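Long-range contacts in 2,5-dihydroxypyridine 5,6-dioxygenase (Pseudomonas putida KT2440, PDB 7CUP), which catalyses the iron-dependent, oxygen-consuming ring cleavage of 2,5-dihydroxypyridine to N-formylmaleamate in aerobic nicotinate degradation: residues G297-S302 / I321-C326; G269-A274 / A292-G297. All coordinates share one frame; numbering follows the deposited sequence.

Contact 1 (G297-S302 / I321-C326); sequences GNFLFS and IPLRNC. With FE (Fe (III) ion), chain G.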
loop_
_atom_site.group_PDB
_atom_site.type_symbol
_atom_site.label_atom_id
_atom_site.label_comp_id
_atom_site.label_asym_id
_atom_site.label_seq_id
_atom_site.Cartn_x
_atom_site.Cartn_y
_atom_site.Cartn_z
ATOM N N GLY A 297 -19.386 37.996 -5.100
ATOM C CA GLY A 297 -19.265 39.437 -4.788
ATOM C C GLY A 297 -17.877 39.861 -4.333
ATOM O O GLY A 297 -17.701 41.030 -3.995
ATOM N N ASN A 298 -16.880 38.982 -4.366
ATOM C CA ASN A 298 -15.492 39.393 -4.060
ATOM C C ASN A 298 -14.998 40.254 -5.233
ATOM O O ASN A 298 -15.577 40.198 -6.330
ATOM C CB ASN A 298 -14.598 38.180 -3.696
ATOM C CG ASN A 298 -14.122 37.324 -4.862
ATOM O OD1 ASN A 298 -14.227 37.708 -6.027
ATOM N ND2 ASN A 298 -13.563 36.156 -4.563
ATOM N N PHE A 299 -13.960 41.039 -4.993
ATOM C CA PHE A 299 -13.061 41.573 -6.040
ATOM C C PHE A 299 -11.757 40.790 -5.923
ATOM O O PHE A 299 -11.169 40.762 -4.834
ATOM C CB PHE A 299 -12.800 43.069 -5.875
ATOM C CG PHE A 299 -11.775 43.592 -6.838
ATOM C CD1 PHE A 299 -12.024 43.589 -8.196
ATOM C CD2 PHE A 299 -10.550 44.031 -6.398
ATOM C CE1 PHE A 299 -11.065 44.035 -9.095
ATOM C CE2 PHE A 299 -9.605 44.512 -7.286
ATOM C CZ PHE A 299 -9.857 44.492 -8.639
ATOM N N LEU A 300 -11.345 40.156 -7.008
ATOM C CA LEU A 300 -10.118 39.337 -7.037
ATOM C C LEU A 300 -9.153 40.014 -7.979
ATOM O O LEU A 300 -9.484 40.130 -9.174
ATOM C CB LEU A 300 -10.449 37.926 -7.530
ATOM C CG LEU A 300 -9.260 36.973 -7.608
ATOM C CD1 LEU A 300 -8.652 36.736 -6.225
ATOM C CD2 LEU A 300 -9.684 35.652 -8.243
ATOM N N PHE A 301 -7.998 40.393 -7.468
ATOM C CA PHE A 301 -6.875 40.796 -8.334
ATOM C C PHE A 301 -5.700 39.868 -8.080
ATOM O O PHE A 301 -5.671 39.168 -7.057
ATOM C CB PHE A 301 -6.487 42.261 -8.141
ATOM C CG PHE A 301 -5.912 42.632 -6.807
ATOM C CD1 PHE A 301 -6.733 42.766 -5.700
ATOM C CD2 PHE A 301 -4.555 42.876 -6.668
ATOM C CE1 PHE A 301 -6.200 43.125 -4.473
ATOM C CE2 PHE A 301 -4.029 43.242 -5.439
ATOM C CZ PHE A 301 -4.855 43.368 -4.349
ATOM N N SER A 302 -4.754 39.928 -9.004
ATOM C CA SER A 302 -3.560 39.074 -9.014
ATOM C C SER A 302 -2.328 39.927 -9.340
ATOM O O SER A 302 -2.496 41.068 -9.841
ATOM C CB SER A 302 -3.757 37.937 -9.984
ATOM O OG SER A 302 -2.589 37.134 -10.003
ATOM N N ILE A 321 -5.534 37.768 -4.578
ATOM C CA ILE A 321 -5.985 38.571 -3.410
ATOM C C ILE A 321 -7.444 38.952 -3.613
ATOM O O ILE A 321 -7.732 39.861 -4.383
ATOM C CB ILE A 321 -5.097 39.811 -3.237
ATOM C CG1 ILE A 321 -3.635 39.412 -3.071
ATOM C CG2 ILE A 321 -5.616 40.648 -2.085
ATOM C CD1 ILE A 321 -2.655 40.577 -3.056
ATOM N N PRO A 322 -8.388 38.281 -2.924
ATOM C CA PRO A 322 -9.792 38.686 -2.905
ATOM C C PRO A 322 -10.106 39.705 -1.800
ATOM O O PRO A 322 -9.646 39.551 -0.696
ATOM C CB PRO A 322 -10.561 37.390 -2.617
ATOM C CG PRO A 322 -9.546 36.466 -1.948
ATOM C CD PRO A 322 -8.167 37.036 -2.172
ATOM N N LEU A 323 -10.917 40.710 -2.127
ATOM C CA LEU A 323 -11.373 41.745 -1.168
ATOM C C LEU A 323 -12.882 41.635 -1.010
ATOM O O LEU A 323 -13.576 41.387 -2.027
ATOM C CB LEU A 323 -10.969 43.123 -1.691
ATOM C CG LEU A 323 -9.511 43.266 -2.069
ATOM C CD1 LEU A 323 -9.281 44.633 -2.679
ATOM C CD2 LEU A 323 -8.611 43.044 -0.858
ATOM N N ARG A 324 -13.359 41.809 0.224
ATOM C CA ARG A 324 -14.792 41.853 0.585
ATOM C C ARG A 324 -15.310 43.293 0.542
ATOM O O ARG A 324 -14.487 44.216 0.625
ATOM C CB ARG A 324 -14.993 41.457 2.047
ATOM C CG ARG A 324 -15.140 39.973 2.274
ATOM C CD ARG A 324 -14.385 39.612 3.522
ATOM N NE ARG A 324 -14.809 40.222 4.778
ATOM C CZ ARG A 324 -14.111 41.114 5.495
ATOM N NH1 ARG A 324 -12.949 41.641 5.081
ATOM N NH2 ARG A 324 -14.618 41.484 6.648
ATOM N N ASN A 325 -16.638 43.449 0.511
ATOM C CA ASN A 325 -17.350 44.716 0.847
ATOM C C ASN A 325 -17.081 45.786 -0.203
ATOM O O ASN A 325 -17.309 46.956 0.110
ATOM C CB ASN A 325 -16.909 45.297 2.192
ATOM C CG ASN A 325 -17.094 44.308 3.313
ATOM O OD1 ASN A 325 -18.006 43.500 3.243
ATOM N ND2 ASN A 325 -16.225 44.350 4.322
ATOM N N CYS A 326 -16.666 45.388 -1.408
ATOM C CA CYS A 326 -16.166 46.313 -2.446
ATOM C C CYS A 326 -17.344 46.729 -3.320
ATOM O O CYS A 326 -18.311 45.943 -3.455
ATOM C CB CYS A 326 -15.058 45.712 -3.305
ATOM S SG CYS A 326 -13.417 45.737 -2.534
HETATM FE FE FE G . -3.667 35.154 -10.465
HETATM O O HOH W 1 -15.967 42.825 -2.671
HETATM O O HOH W 2 -2.219 35.198 -12.315
HETATM O O HOH W 3 -4.553 33.026 -10.675
#

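Contact 2 (G269-A274 / A292-G297); sequences GLQPRA and ARAFYG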
loop_
_atom_site.group_PDB
_atom_site.type_symbol
_atom_site.label_atom_id
_atom_site.label_comp_id
_atom_site.label_asym_id
_atom_site.label_seq_id
_atom_site.Cartn_x
_atom_site.Cartn_y
_atom_site.Cartn_z
ATOM N N GLY A 269 -16.354 37.556 -8.226
ATOM C CA GLY A 269 -16.774 36.189 -7.918
ATOM C C GLY A 269 -18.250 36.050 -8.074
ATOM O O GLY A 269 -18.961 37.008 -7.700
ATOM N N LEU A 270 -18.694 34.906 -8.589
ATOM C CA LEU A 270 -20.123 34.624 -8.876
ATOM C C LEU A 270 -20.512 33.271 -8.297
ATOM O O LEU A 270 -21.542 32.721 -8.738
ATOM C CB LEU A 270 -20.333 34.686 -10.393
ATOM C CG LEU A 270 -20.336 36.105 -10.983
ATOM C CD1 LEU A 270 -20.346 36.074 -12.500
ATOM C CD2 LEU A 270 -21.510 36.924 -10.467
ATOM N N GLN A 271 -19.769 32.772 -7.306
ATOM C CA GLN A 271 -20.010 31.421 -6.720
ATOM C C GLN A 271 -20.571 31.525 -5.295
ATOM O O GLN A 271 -19.841 31.582 -4.309
ATOM C CB GLN A 271 -18.717 30.589 -6.777
ATOM C CG GLN A 271 -18.899 29.134 -6.382
ATOM C CD GLN A 271 -20.108 28.486 -7.005
ATOM O OE1 GLN A 271 -21.199 28.483 -6.441
ATOM N NE2 GLN A 271 -19.887 27.872 -8.157
ATOM N N PRO A 272 -21.906 31.485 -5.125
ATOM C CA PRO A 272 -22.493 31.584 -3.794
ATOM C C PRO A 272 -22.276 30.332 -2.932
ATOM O O PRO A 272 -22.419 30.419 -1.723
ATOM C CB PRO A 272 -23.976 31.809 -4.104
ATOM C CG PRO A 272 -24.188 31.069 -5.398
ATOM C CD PRO A 272 -22.915 31.311 -6.182
ATOM N N ARG A 273 -21.921 29.199 -3.536
ATOM C CA ARG A 273 -21.608 27.961 -2.770
ATOM C C ARG A 273 -20.163 28.009 -2.242
ATOM O O ARG A 273 -19.832 27.184 -1.359
ATOM C CB ARG A 273 -21.923 26.739 -3.633
ATOM C CG ARG A 273 -23.416 26.578 -3.889
ATOM C CD ARG A 273 -23.754 25.328 -4.708
ATOM N NE ARG A 273 -23.303 25.477 -6.086
ATOM C CZ ARG A 273 -22.967 24.487 -6.911
ATOM N NH1 ARG A 273 -23.014 23.223 -6.523
ATOM N NH2 ARG A 273 -22.569 24.775 -8.137
ATOM N N ALA A 274 -19.350 28.933 -2.755
ATOM C CA ALA A 274 -18.010 29.248 -2.228
ATOM C C ALA A 274 -18.235 30.200 -1.061
ATOM O O ALA A 274 -19.187 30.965 -1.131
ATOM C CB ALA A 274 -17.124 29.881 -3.275
ATOM N N ALA A 292 -11.878 31.151 -1.632
ATOM C CA ALA A 292 -11.360 32.519 -1.492
ATOM C C ALA A 292 -11.393 33.188 -2.863
ATOM O O ALA A 292 -11.708 34.372 -2.914
ATOM C CB ALA A 292 -9.958 32.497 -0.913
ATOM N N ARG A 293 -11.062 32.467 -3.941
ATOM C CA ARG A 293 -11.034 33.100 -5.286
ATOM C C ARG A 293 -12.465 33.374 -5.768
ATOM O O ARG A 293 -12.650 34.350 -6.520
ATOM C CB ARG A 293 -10.276 32.253 -6.311
ATOM C CG ARG A 293 -8.796 32.077 -6.014
ATOM C CD ARG A 293 -8.092 31.293 -7.080
ATOM N NE ARG A 293 -6.668 31.314 -6.801
ATOM C CZ ARG A 293 -6.048 30.555 -5.901
ATOM N NH1 ARG A 293 -6.739 29.675 -5.184
ATOM N NH2 ARG A 293 -4.733 30.670 -5.729
ATOM N N ALA A 294 -13.421 32.498 -5.466
ATOM C CA ALA A 294 -14.698 32.424 -6.211
ATOM C C ALA A 294 -15.872 33.045 -5.442
ATOM O O ALA A 294 -16.907 33.216 -6.086
ATOM C CB ALA A 294 -15.030 31.008 -6.638
ATOM N N PHE A 295 -15.777 33.339 -4.153
ATOM C CA PHE A 295 -16.995 33.635 -3.359
ATOM C C PHE A 295 -17.750 34.821 -3.998
ATOM O O PHE A 295 -17.140 35.807 -4.472
ATOM C CB PHE A 295 -16.678 33.793 -1.877
ATOM C CG PHE A 295 -15.873 35.001 -1.436
ATOM C CD1 PHE A 295 -16.507 36.168 -1.040
ATOM C CD2 PHE A 295 -14.492 34.929 -1.265
ATOM C CE1 PHE A 295 -15.781 37.237 -0.538
ATOM C CE2 PHE A 295 -13.769 36.008 -0.776
ATOM C CZ PHE A 295 -14.410 37.170 -0.426
ATOM N N TYR A 296 -19.071 34.703 -4.024
ATOM C CA TYR A 296 -20.022 35.660 -4.638
ATOM C C TYR A 296 -19.712 37.095 -4.177
ATOM O O TYR A 296 -19.747 37.370 -2.967
ATOM C CB TYR A 296 -21.430 35.220 -4.239
ATOM C CG TYR A 296 -22.581 35.858 -4.982
ATOM C CD1 TYR A 296 -22.937 35.426 -6.250
ATOM C CD2 TYR A 296 -23.383 36.815 -4.382
ATOM C CE1 TYR A 296 -24.032 35.954 -6.922
ATOM C CE2 TYR A 296 -24.490 37.343 -5.034
ATOM C CZ TYR A 296 -24.808 36.920 -6.312
ATOM O OH TYR A 296 -25.875 37.435 -6.982
ATOM N N GLY A 297 -19.386 37.996 -5.100
ATOM C CA GLY A 297 -19.265 39.437 -4.788
ATOM C C GLY A 297 -17.877 39.861 -4.333
ATOM O O GLY A 297 -17.701 41.030 -3.995
HETATM O O HOH W 4 -20.448 33.416 -1.169
#

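Contact 1 (G297-S302 / I321-C326)
Phe299/Leu323 and Phe301/Ile321 are hydrogen-bonded pairs of two antiparallel strands, with Leu300/Pro322 the non-hydrogen-bonded pair between them. Leu323 N meets Phe299 O at 2.7 Å and Phe301 N meets Ile321 O at 3.1 Å. Pro322, lacking an N-H, sits where its backbone N faces away from the partner strand. Phe301 holds CG between its backbone N and carbonyl carbon (chi1 66°), which brings the ring against Ile321: Ile321 CB lies over one face, 4.0 Å from the centroid, and CG2 touches Phe301 CE1 at 3.5 Å. Phe299 meets Leu323 differently, its ring edge toward CD1, with CD2 4.0 Å from that methyl. Leu208 and Leu210 of strand 207-210 pack on this face. Trimming Phe301 to an alanine would probably strip Ile321 of its ring contact and open a gap beside Leu323 CD1. On the other face, Leu300 CD1 reaches Pro322 CD at 4.1 Å. Ser302 OG binds the iron at 2.3 Å, with His265, His318 and Asp320. Paired backbones and apolar packing are thus likely to steady the strand that carries the iron ligand Ser302.

Contact 2 (G269-A274 / A292-G297)
Gly269 forms the hollow into which the end of helix 290-294 settles: its CA lies 3.5 Å from both Ala294 O and Phe295 O, and the two carbonyls stand on the side where a CB would be, a place a glycine can occupy. Gly297 N then bonds Gly269 O at 2.8 Å, almost straight at the hydrogen (176°). Next along the loop, Gln271 N reaches Ala294 O at 3.1 Å, and Tyr296 N makes a weak bond to Gln271 O, an oxygen that also receives Ala274 N in the type I turn 271-274.

Two methyls fill the space between turn and helix end. Ala274 CB presses on the backbone at Phe295 CA (3.8 Å), and Ala294 CB rests on Gln271 CB at 3.7 Å. Beyond CB the Gln271 chain bends at chi2 (45°) and turns its OE1 back to accept Arg273 N in the amide plane, on a lone pair, so the side chain braces its own turn; its NE2 bonds Ser192 O and Asp138.

Tyr296 is the large bump. With CG anti to the backbone N (chi1 -167°), its ring runs alongside the loop, edge toward the backbone, CD1 3.8 Å from Leu270 C. Its CB meets Pro272 CA at 3.8 Å, while the proline ring comes obliquely at the tyrosine.

The contact joins the end of strand 263-269 to the exit of helix 290-294. Arg141 of helix 136-151 packs on Pro272 and Tyr296, and Tyr296 OH bonds Ala349 N. Strand 340-341 touches Leu270 and Tyr296, whereas strand 194-197 lies against Leu270 and Ala294.

How the contacts relate
Contact 2 closes just as contact 1 opens: Gly297 belongs to both, and their centres lie 10 Å apart. Asn298 of contact 1 reaches back to the helix end, its ND2 2.8 Å from Arg293 O in a probable hydrogen bond, while Pro322 CG packs 3.2 Å from Ala292 O. Strand 263-269, which runs into contact 2, carries His265 and pairs with strand 299-303, so neighbouring strands bring His265, Ser302 and Asp320 to the iron. Contact 1 touches the metal itself, whereas contact 2 stands farther off, the Ala294 side chain about 13 Å from the iron, but its Arg293 NE salt-bridges OD2 of the ligand Asp320, a second-shell link likely to help orient that carboxylate.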